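Local coordinates for peptidase M3B, oligoendopeptidase F (Enterococcus faecium, PDB 2QR4), which probably hydrolyses peptide bonds in oligopeptides, as a metal-dependent endopeptidase of family M3B, at residues Glu41-Val46 with Glu86-Phe91; Arg48-Ile53 with Ser79-Val84; His129-Glu134 with Ala226-Tyr231. All blocks are in the same frame, centred on the assembly; numbering follows the deposited sequence.

Contacts 1 and 2 lie on one antiparallel helical hairpin, formed by helices 33-63 and 68-87. Contact 2 pairs the helices within the hairpin, and contact 1 pairs the first with the turn that ends the second; their centres are 11 Å apart, and Val46 CG1 meets Val84 CG1 at 3.8 Å. Contact 3 follows in the chain, its centre 18 Å from that of contact 1, with Trp90 CA 4.2 Å from Ala133 CB; from contact 2 its nearest atoms are about 11 Å away. All belong to the helical scaffold, and none includes helix 361-379, which carries the HExxH sequence that binds zinc in M3 peptidases.

Contact 1 (Glu41-Val46 with Glu86-Phe91); sequences EFVLRV and EAVSWF
Val43, on helix 33-63, is set against Val88, Trp90 and Phe91 of the type I beta turn that follows helix 68-87, where the contact packs the two arms of an antiparallel helical hairpin at the end away from their connection. The phenylalanine ring takes one methyl on its face: Val43 CG2 sits 3.7 Å from the centroid of the Phe91 ring, 23° off its normal, in a CH-pi contact. The methyl is displaced toward one rim, where its nearest ring atom is Phe91 CD2. The phenylalanine reaches it with CG anti to its own backbone N (chi1 178°), which sends the ring from the turn out over the valine. The other methyl, Val43 CG1, touches Phe91 CD1 at 3.9 Å and also approaches Trp90 CZ2 obliquely. Val88, the first residue to leave helical geometry, meets the base of the branch instead, with its CG2 3.5 Å from Val43 CB. That same methyl reaches the Phe42 ring at CE2, 4.3 Å away, while Val46 CG2 lies over a face of this ring. Around this buried apolar cluster, Tyr119 of helix 117-124 touches Phe91, and His25 meets the ring of Phe42. The turn is tied to its helix by two donors on one carbonyl, the backbone N of Ser89 and its hydroxyl: Ser89 OG lies 2.6 Å from Glu86 O.

Contact 2 (Arg48-Ile53 with Ser79-Val84); sequences RQTEVI and SLFSKV
Thr50 and Phe81 are the closest CA pair, 6.0 Å apart, between segments 48-53 and 79-84, which run antiparallel with their axes 9.5 Å apart and 159° between their directions. In this helical hairpin Thr50 sits among Leu80, Phe81 and Val84, and its two branches have different nearest partners. Its CG2, anti to the backbone N, comes to the edge of the Phe81 ring near the ring plane, 3.4 Å from Phe81 CD1. The ring itself swings across to the first helix because Phe81 CG is also anti to its backbone N (chi1 -164°). On the same side of the ring the next atom, Phe81 CE1, lies 3.9 Å from Glu51 CA, and beyond the contact the ring stacks on Tyr54. The hydroxyl branch of Thr50 meets Val84 tip to tip, Thr50 OG1 lying 3.4 Å from Val84 CG2. Leu80 adds its CD1 methyl, which touches Thr50 CG2 at 4.1 Å and Ile53 CD1 at 4.4 Å. Helix 4-18 packs alongside, with Leu15 on Ile53 and Tyr12 on Leu80. The Thr50 hydroxyl is hydrogen-bonded back to Val46 O of its own helix. A polar group can thus be buried against valine methyls, and between these two segments the contact rests on van der Waals packing.

Contact 3 (His129-Glu134 with Ala226-Tyr231); sequences HVLSAE and AKVRNY
His129 and Arg229 exchange two hydrogen bonds, each side chain holding the other's backbone carbonyl. His129 ND1 donates to Arg229 O at 2.7 Å; the acceptor lies near the imidazole plane, while the donor is tilted 25° from the carbonyl plane. In return Arg229 NH2 donates to His129 O at 3.0 Å (155° at the hydrogen), with the acceptor in the guanidinium plane and the donor in the carbonyl plane. The arginine chain, extended from CG to NE, runs alongside this oxygen before NH2 grips it. NH2 also forms a salt bridge with Glu136, whose carboxylate accepts the backbone N of Leu131 as well. The carbonyl of Arg229 is presented where helix 208-228 ends in a Schellman motif: Asn230, at positive phi, is the C-prime residue, and Tyr231 N bonds to Ala226 O at 3.0 Å. Past this turn the Tyr231 ring slides under one face of the His129 ring in an offset stack, centroids 3.6 Å apart and planes at 2°. Bonded through ND1 at its edge and stacked on one face, the imidazole is restrained in rotation. Asn230 O lies at the same edge, 3.2 Å from His129 CE1. Further along, Leu131 CD2 rests 3.4 Å from Val228 O, and Leu131 CD1 touches Val228 CG2 at 4.4 Å. Val228 in turn packs on Leu138 of the second subunit.

Contact 1 (Glu41-Val46 with Glu86-Phe91)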
loop_
_atom_site.group_PDB
_atom_site.type_symbol
_atom_site.label_atom_id
_atom_site.label_comp_id
_atom_site.label_asym_id
_atom_site.label_seq_id
_atom_site.Cartn_x
_atom_site.Cartn_y
_atom_site.Cartn_z
ATOM N N GLU A 41 -30.948 4.557 -15.830
ATOM C CA GLU A 41 -31.556 5.092 -14.624
ATOM C C GLU A 41 -31.131 4.296 -13.413
ATOM O O GLU A 41 -30.818 4.867 -12.371
ATOM C CB GLU A 41 -33.074 5.096 -14.735
ATOM C CG GLU A 41 -33.585 6.252 -15.531
ATOM C CD GLU A 41 -35.024 6.062 -15.961
ATOM O OE1 GLU A 41 -35.557 4.951 -15.755
ATOM O OE2 GLU A 41 -35.615 7.020 -16.508
ATOM N N PHE A 42 -31.109 2.977 -13.561
ATOM C CA PHE A 42 -30.744 2.120 -12.461
ATOM C C PHE A 42 -29.294 2.328 -12.045
ATOM O O PHE A 42 -29.033 2.596 -10.869
ATOM C CB PHE A 42 -30.988 0.637 -12.769
ATOM C CG PHE A 42 -30.360 -0.286 -11.754
ATOM C CD1 PHE A 42 -31.016 -0.578 -10.565
ATOM C CD2 PHE A 42 -29.095 -0.828 -11.971
ATOM C CE1 PHE A 42 -30.436 -1.409 -9.611
ATOM C CE2 PHE A 42 -28.494 -1.672 -11.016
ATOM C CZ PHE A 42 -29.159 -1.958 -9.836
ATOM N N VAL A 43 -28.343 2.208 -12.976
ATOM C CA VAL A 43 -26.957 2.209 -12.518
ATOM C C VAL A 43 -26.510 3.577 -12.030
ATOM O O VAL A 43 -25.727 3.671 -11.102
ATOM C CB VAL A 43 -25.894 1.578 -13.494
ATOM C CG1 VAL A 43 -26.480 0.485 -14.373
ATOM C CG2 VAL A 43 -25.204 2.634 -14.298
ATOM N N LEU A 44 -27.010 4.640 -12.640
ATOM C CA LEU A 44 -26.618 5.968 -12.209
ATOM C C LEU A 44 -27.144 6.231 -10.807
ATOM O O LEU A 44 -26.483 6.846 -9.986
ATOM C CB LEU A 44 -27.117 7.031 -13.196
ATOM C CG LEU A 44 -26.032 7.687 -14.068
ATOM C CD1 LEU A 44 -24.760 6.854 -14.183
ATOM C CD2 LEU A 44 -26.575 8.033 -15.441
ATOM N N ARG A 45 -28.343 5.740 -10.536
ATOM C CA ARG A 45 -28.987 5.987 -9.275
ATOM C C ARG A 45 -28.250 5.247 -8.167
ATOM O O ARG A 45 -28.000 5.805 -7.097
ATOM C CB ARG A 45 -30.444 5.529 -9.364
ATOM C CG ARG A 45 -31.209 5.578 -8.082
ATOM C CD ARG A 45 -32.173 4.399 -8.010
ATOM N NE ARG A 45 -33.014 4.264 -9.197
ATOM C CZ ARG A 45 -33.513 3.109 -9.634
ATOM N NH1 ARG A 45 -33.235 1.977 -8.985
ATOM N NH2 ARG A 45 -34.281 3.081 -10.726
ATOM N N VAL A 46 -27.896 3.991 -8.426
ATOM C CA VAL A 46 -27.221 3.181 -7.417
ATOM C C VAL A 46 -25.807 3.691 -7.228
ATOM O O VAL A 46 -25.333 3.854 -6.102
ATOM C CB VAL A 46 -27.207 1.685 -7.801
ATOM C CG1 VAL A 46 -26.295 0.932 -6.922
ATOM C CG2 VAL A 46 -28.583 1.115 -7.635
ATOM N N GLU A 86 -18.304 -2.982 -8.885
ATOM C CA GLU A 86 -18.139 -4.266 -9.522
ATOM C C GLU A 86 -19.465 -4.747 -10.118
ATOM O O GLU A 86 -19.510 -5.237 -11.253
ATOM C CB GLU A 86 -17.582 -5.299 -8.535
ATOM C CG GLU A 86 -17.130 -6.604 -9.204
ATOM C CD GLU A 86 -18.302 -7.475 -9.646
ATOM O OE1 GLU A 86 -19.383 -7.386 -9.015
ATOM O OE2 GLU A 86 -18.146 -8.248 -10.621
ATOM N N ALA A 87 -20.543 -4.607 -9.352
ATOM C CA ALA A 87 -21.841 -5.152 -9.757
ATOM C C ALA A 87 -22.430 -4.429 -10.972
ATOM O O ALA A 87 -23.328 -4.935 -11.638
ATOM C CB ALA A 87 -22.812 -5.112 -8.584
ATOM N N VAL A 88 -21.875 -3.262 -11.273
ATOM C CA VAL A 88 -22.421 -2.358 -12.270
ATOM C C VAL A 88 -21.406 -2.184 -13.417
ATOM O O VAL A 88 -21.592 -1.388 -14.349
ATOM C CB VAL A 88 -22.792 -1.028 -11.548
ATOM C CG1 VAL A 88 -21.978 0.185 -12.025
ATOM C CG2 VAL A 88 -24.279 -0.802 -11.546
ATOM N N SER A 89 -20.339 -2.975 -13.354
ATOM C CA SER A 89 -19.246 -2.879 -14.320
ATOM C C SER A 89 -19.572 -3.431 -15.713
ATOM O O SER A 89 -18.825 -3.192 -16.655
ATOM C CB SER A 89 -17.989 -3.573 -13.768
ATOM O OG SER A 89 -18.214 -4.962 -13.547
ATOM N N TRP A 90 -20.668 -4.177 -15.847
ATOM C CA TRP A 90 -21.065 -4.706 -17.157
ATOM C C TRP A 90 -21.643 -3.595 -18.041
ATOM O O TRP A 90 -21.740 -3.732 -19.262
ATOM C CB TRP A 90 -22.102 -5.808 -16.986
ATOM C CG TRP A 90 -23.271 -5.333 -16.185
ATOM C CD1 TRP A 90 -23.459 -5.480 -14.841
ATOM C CD2 TRP A 90 -24.400 -4.609 -16.674
ATOM N NE1 TRP A 90 -24.635 -4.903 -14.464
ATOM C CE2 TRP A 90 -25.236 -4.352 -15.568
ATOM C CE3 TRP A 90 -24.793 -4.157 -17.945
ATOM C CZ2 TRP A 90 -26.437 -3.643 -15.681
ATOM C CZ3 TRP A 90 -25.983 -3.461 -18.060
ATOM C CH2 TRP A 90 -26.795 -3.210 -16.930
ATOM N N PHE A 91 -22.002 -2.488 -17.403
ATOM C CA PHE A 91 -22.823 -1.445 -18.008
ATOM C C PHE A 91 -22.219 -0.759 -19.248
ATOM O O PHE A 91 -22.840 -0.759 -20.321
ATOM C CB PHE A 91 -23.219 -0.438 -16.921
ATOM C CG PHE A 91 -24.021 0.717 -17.420
ATOM C CD1 PHE A 91 -25.237 0.516 -18.046
ATOM C CD2 PHE A 91 -23.568 2.004 -17.250
ATOM C CE1 PHE A 91 -25.983 1.585 -18.507
ATOM C CE2 PHE A 91 -24.312 3.077 -17.701
ATOM C CZ PHE A 91 -25.520 2.867 -18.330
#

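Contact 2 (Arg48-Ile53 with Ser79-Val84)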
loop_
_atom_site.group_PDB
_atom_site.type_symbol
_atom_site.label_atom_id
_atom_site.label_comp_id
_atom_site.label_asym_id
_atom_site.label_seq_id
_atom_site.Cartn_x
_atom_site.Cartn_y
_atom_site.Cartn_z
ATOM N N ARG A 48 -24.349 6.647 -7.951
ATOM C CA ARG A 48 -24.218 7.948 -7.318
ATOM C C ARG A 48 -24.580 7.974 -5.841
ATOM O O ARG A 48 -23.965 8.706 -5.070
ATOM C CB ARG A 48 -24.968 9.018 -8.110
ATOM C CG ARG A 48 -24.289 9.283 -9.470
ATOM C CD ARG A 48 -24.855 10.495 -10.195
ATOM N NE ARG A 48 -24.398 10.578 -11.584
ATOM C CZ ARG A 48 -24.855 11.467 -12.464
ATOM N NH1 ARG A 48 -25.783 12.339 -12.095
ATOM N NH2 ARG A 48 -24.393 11.483 -13.711
ATOM N N GLN A 49 -25.563 7.183 -5.431
ATOM C CA GLN A 49 -25.885 7.105 -4.004
ATOM C C GLN A 49 -24.739 6.505 -3.192
ATOM O O GLN A 49 -24.577 6.812 -2.013
ATOM C CB GLN A 49 -27.147 6.290 -3.773
ATOM C CG GLN A 49 -28.413 7.104 -3.948
ATOM C CD GLN A 49 -29.602 6.255 -4.369
ATOM O OE1 GLN A 49 -29.703 5.063 -4.029
ATOM N NE2 GLN A 49 -30.520 6.872 -5.120
ATOM N N THR A 50 -23.956 5.643 -3.831
ATOM C CA THR A 50 -22.841 4.996 -3.175
ATOM C C THR A 50 -21.630 5.919 -3.143
ATOM O O THR A 50 -20.856 5.906 -2.186
ATOM C CB THR A 50 -22.491 3.689 -3.890
ATOM O OG1 THR A 50 -23.646 2.840 -3.888
ATOM C CG2 THR A 50 -21.367 2.987 -3.184
ATOM N N GLU A 51 -21.483 6.725 -4.188
ATOM C CA GLU A 51 -20.384 7.664 -4.286
ATOM C C GLU A 51 -20.496 8.688 -3.156
ATOM O O GLU A 51 -19.501 9.019 -2.504
ATOM C CB GLU A 51 -20.395 8.344 -5.655
ATOM C CG GLU A 51 -19.154 9.162 -5.984
ATOM C CD GLU A 51 -18.772 9.078 -7.459
ATOM O OE1 GLU A 51 -19.648 8.770 -8.298
ATOM O OE2 GLU A 51 -17.588 9.308 -7.781
ATOM N N VAL A 52 -21.720 9.146 -2.910
ATOM C CA VAL A 52 -22.023 10.118 -1.862
ATOM C C VAL A 52 -21.604 9.617 -0.486
ATOM O O VAL A 52 -20.904 10.300 0.240
ATOM C CB VAL A 52 -23.538 10.474 -1.863
ATOM C CG1 VAL A 52 -23.976 11.047 -0.527
ATOM C CG2 VAL A 52 -23.867 11.440 -3.008
ATOM N N ILE A 53 -22.038 8.413 -0.137
ATOM C CA ILE A 53 -21.620 7.750 1.089
ATOM C C ILE A 53 -20.101 7.560 1.144
ATOM O O ILE A 53 -19.470 7.804 2.165
ATOM C CB ILE A 53 -22.286 6.372 1.191
ATOM C CG1 ILE A 53 -23.809 6.521 1.225
ATOM C CG2 ILE A 53 -21.788 5.593 2.403
ATOM C CD1 ILE A 53 -24.513 5.190 1.103
ATOM N N SER A 79 -15.735 -0.967 0.963
ATOM C CA SER A 79 -16.217 -2.280 0.518
ATOM C C SER A 79 -17.500 -2.140 -0.286
ATOM O O SER A 79 -17.633 -2.756 -1.327
ATOM C CB SER A 79 -16.465 -3.226 1.694
ATOM O OG SER A 79 -15.297 -3.391 2.447
ATOM N N LEU A 80 -18.433 -1.328 0.210
ATOM C CA LEU A 80 -19.720 -1.096 -0.461
ATOM C C LEU A 80 -19.472 -0.528 -1.848
ATOM O O LEU A 80 -20.076 -0.971 -2.817
ATOM C CB LEU A 80 -20.555 -0.077 0.318
ATOM C CG LEU A 80 -22.088 -0.135 0.425
ATOM C CD1 LEU A 80 -22.626 1.261 0.325
ATOM C CD2 LEU A 80 -22.747 -1.031 -0.601
ATOM N N PHE A 81 -18.578 0.456 -1.932
ATOM C CA PHE A 81 -18.279 1.119 -3.200
ATOM C C PHE A 81 -17.739 0.138 -4.237
ATOM O O PHE A 81 -18.239 0.081 -5.362
ATOM C CB PHE A 81 -17.287 2.258 -2.997
ATOM C CG PHE A 81 -17.229 3.214 -4.145
ATOM C CD1 PHE A 81 -18.395 3.753 -4.679
ATOM C CD2 PHE A 81 -16.017 3.583 -4.694
ATOM C CE1 PHE A 81 -18.347 4.643 -5.745
ATOM C CE2 PHE A 81 -15.961 4.480 -5.759
ATOM C CZ PHE A 81 -17.123 5.012 -6.281
ATOM N N SER A 82 -16.731 -0.639 -3.859
ATOM C CA SER A 82 -16.198 -1.662 -4.765
ATOM C C SER A 82 -17.247 -2.709 -5.113
ATOM O O SER A 82 -17.323 -3.151 -6.251
ATOM C CB SER A 82 -14.922 -2.326 -4.216
ATOM O OG SER A 82 -15.077 -2.700 -2.863
ATOM N N LYS A 83 -18.080 -3.076 -4.148
ATOM C CA LYS A 83 -19.112 -4.054 -4.415
ATOM C C LYS A 83 -20.095 -3.518 -5.467
ATOM O O LYS A 83 -20.449 -4.224 -6.415
ATOM C CB LYS A 83 -19.857 -4.435 -3.141
ATOM C CG LYS A 83 -20.922 -5.492 -3.394
ATOM C CD LYS A 83 -21.520 -6.057 -2.116
ATOM C CE LYS A 83 -22.660 -5.195 -1.601
ATOM N NZ LYS A 83 -23.268 -5.774 -0.375
ATOM N N VAL A 84 -20.512 -2.264 -5.295
ATOM C CA VAL A 84 -21.408 -1.594 -6.230
ATOM C C VAL A 84 -20.754 -1.375 -7.599
ATOM O O VAL A 84 -21.350 -1.668 -8.632
ATOM C CB VAL A 84 -21.895 -0.233 -5.657
ATOM C CG1 VAL A 84 -22.540 0.607 -6.741
ATOM C CG2 VAL A 84 -22.873 -0.461 -4.522
#

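Contact 3 (His129-Glu134 with Ala226-Tyr231)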
loop_
_atom_site.group_PDB
_atom_site.type_symbol
_atom_site.label_atom_id
_atom_site.label_comp_id
_atom_site.label_asym_id
_atom_site.label_seq_id
_atom_site.Cartn_x
_atom_site.Cartn_y
_atom_site.Cartn_z
ATOM N N HIS A 129 -11.110 3.019 -24.569
ATOM C CA HIS A 129 -10.527 2.898 -23.249
ATOM C C HIS A 129 -11.438 2.163 -22.300
ATOM O O HIS A 129 -11.090 1.964 -21.139
ATOM C CB HIS A 129 -10.154 4.271 -22.694
ATOM C CG HIS A 129 -9.327 5.078 -23.638
ATOM N ND1 HIS A 129 -7.996 4.803 -23.881
ATOM C CD2 HIS A 129 -9.640 6.141 -24.416
ATOM C CE1 HIS A 129 -7.524 5.666 -24.768
ATOM N NE2 HIS A 129 -8.499 6.491 -25.107
ATOM N N VAL A 130 -12.600 1.751 -22.797
ATOM C CA VAL A 130 -13.464 0.867 -22.033
ATOM C C VAL A 130 -13.174 -0.572 -22.438
ATOM O O VAL A 130 -12.952 -0.855 -23.609
ATOM C CB VAL A 130 -14.946 1.184 -22.251
ATOM C CG1 VAL A 130 -15.810 0.206 -21.475
ATOM C CG2 VAL A 130 -15.240 2.612 -21.834
ATOM N N LEU A 131 -13.176 -1.476 -21.467
ATOM C CA LEU A 131 -12.720 -2.842 -21.693
ATOM C C LEU A 131 -13.919 -3.781 -21.747
ATOM O O LEU A 131 -15.046 -3.335 -21.901
ATOM C CB LEU A 131 -11.716 -3.255 -20.606
ATOM C CG LEU A 131 -10.418 -2.426 -20.603
ATOM C CD1 LEU A 131 -9.511 -2.794 -19.455
ATOM C CD2 LEU A 131 -9.656 -2.566 -21.914
ATOM N N SER A 132 -13.684 -5.083 -21.666
ATOM C CA SER A 132 -14.797 -6.025 -21.665
ATOM C C SER A 132 -15.404 -6.082 -20.265
ATOM O O SER A 132 -14.816 -5.586 -19.304
ATOM C CB SER A 132 -14.319 -7.409 -22.099
ATOM O OG SER A 132 -13.428 -7.948 -21.144
ATOM N N ALA A 133 -16.566 -6.701 -20.142
ATOM C CA ALA A 133 -17.200 -6.852 -18.838
ATOM C C ALA A 133 -16.279 -7.589 -17.879
ATOM O O ALA A 133 -16.146 -7.190 -16.727
ATOM C CB ALA A 133 -18.531 -7.579 -18.971
ATOM N N GLU A 134 -15.629 -8.649 -18.362
ATOM C CA GLU A 134 -14.698 -9.440 -17.534
ATOM C C GLU A 134 -13.573 -8.583 -16.945
ATOM O O GLU A 134 -13.258 -8.689 -15.765
ATOM C CB GLU A 134 -14.059 -10.586 -18.333
ATOM C CG GLU A 134 -14.859 -11.876 -18.446
ATOM C CD GLU A 134 -14.021 -13.053 -19.034
ATOM O OE1 GLU A 134 -14.539 -14.194 -19.047
ATOM O OE2 GLU A 134 -12.854 -12.853 -19.482
ATOM N N ALA A 226 -3.490 3.065 -16.996
ATOM C CA ALA A 226 -3.301 3.737 -18.267
ATOM C C ALA A 226 -2.962 2.703 -19.353
ATOM O O ALA A 226 -3.548 2.692 -20.437
ATOM C CB ALA A 226 -2.197 4.788 -18.145
ATOM N N LYS A 227 -2.023 1.818 -19.051
ATOM C CA LYS A 227 -1.571 0.837 -20.033
ATOM C C LYS A 227 -2.709 -0.088 -20.459
ATOM O O LYS A 227 -2.965 -0.272 -21.657
ATOM C CB LYS A 227 -0.412 0.008 -19.484
ATOM C CG LYS A 227 0.191 -0.958 -20.497
ATOM C CD LYS A 227 1.558 -1.451 -20.039
ATOM C CE LYS A 227 2.273 -2.241 -21.141
ATOM N NZ LYS A 227 1.827 -3.667 -21.214
ATOM N N VAL A 228 -3.400 -0.678 -19.489
ATOM C CA VAL A 228 -4.402 -1.675 -19.872
ATOM C C VAL A 228 -5.638 -1.056 -20.518
ATOM O O VAL A 228 -6.400 -1.758 -21.172
ATOM C CB VAL A 228 -4.776 -2.635 -18.713
ATOM C CG1 VAL A 228 -3.509 -3.260 -18.153
ATOM C CG2 VAL A 228 -5.562 -1.905 -17.616
ATOM N N ARG A 229 -5.817 0.256 -20.343
ATOM C CA ARG A 229 -6.915 0.988 -20.997
ATOM C C ARG A 229 -6.518 1.632 -22.316
ATOM O O ARG A 229 -7.303 2.388 -22.897
ATOM C CB ARG A 229 -7.499 2.049 -20.063
ATOM C CG ARG A 229 -8.274 1.460 -18.888
ATOM C CD ARG A 229 -9.088 2.528 -18.182
ATOM N NE ARG A 229 -9.773 1.972 -17.026
ATOM C CZ ARG A 229 -10.916 1.294 -17.094
ATOM N NH1 ARG A 229 -11.460 0.817 -15.986
ATOM N NH2 ARG A 229 -11.515 1.083 -18.264
ATOM N N ASN A 230 -5.301 1.342 -22.785
ATOM C CA ASN A 230 -4.818 1.850 -24.081
ATOM C C ASN A 230 -4.643 3.377 -24.154
ATOM O O ASN A 230 -4.837 3.995 -25.194
ATOM C CB ASN A 230 -5.725 1.357 -25.218
ATOM C CG ASN A 230 -6.111 -0.102 -25.054
ATOM O OD1 ASN A 230 -5.272 -1.000 -25.193
ATOM N ND2 ASN A 230 -7.387 -0.349 -24.740
ATOM N N TYR A 231 -4.297 3.985 -23.035
ATOM C CA TYR A 231 -3.865 5.358 -23.067
ATOM C C TYR A 231 -2.372 5.361 -23.360
ATOM O O TYR A 231 -1.676 4.381 -23.085
ATOM C CB TYR A 231 -4.158 6.049 -21.733
ATOM C CG TYR A 231 -5.632 6.310 -21.479
ATOM C CD1 TYR A 231 -6.315 7.330 -22.150
ATOM C CD2 TYR A 231 -6.345 5.541 -20.567
ATOM C CE1 TYR A 231 -7.676 7.572 -21.909
ATOM C CE2 TYR A 231 -7.703 5.771 -20.320
ATOM C CZ TYR A 231 -8.354 6.789 -20.979
ATOM O OH TYR A 231 -9.679 7.003 -20.707
#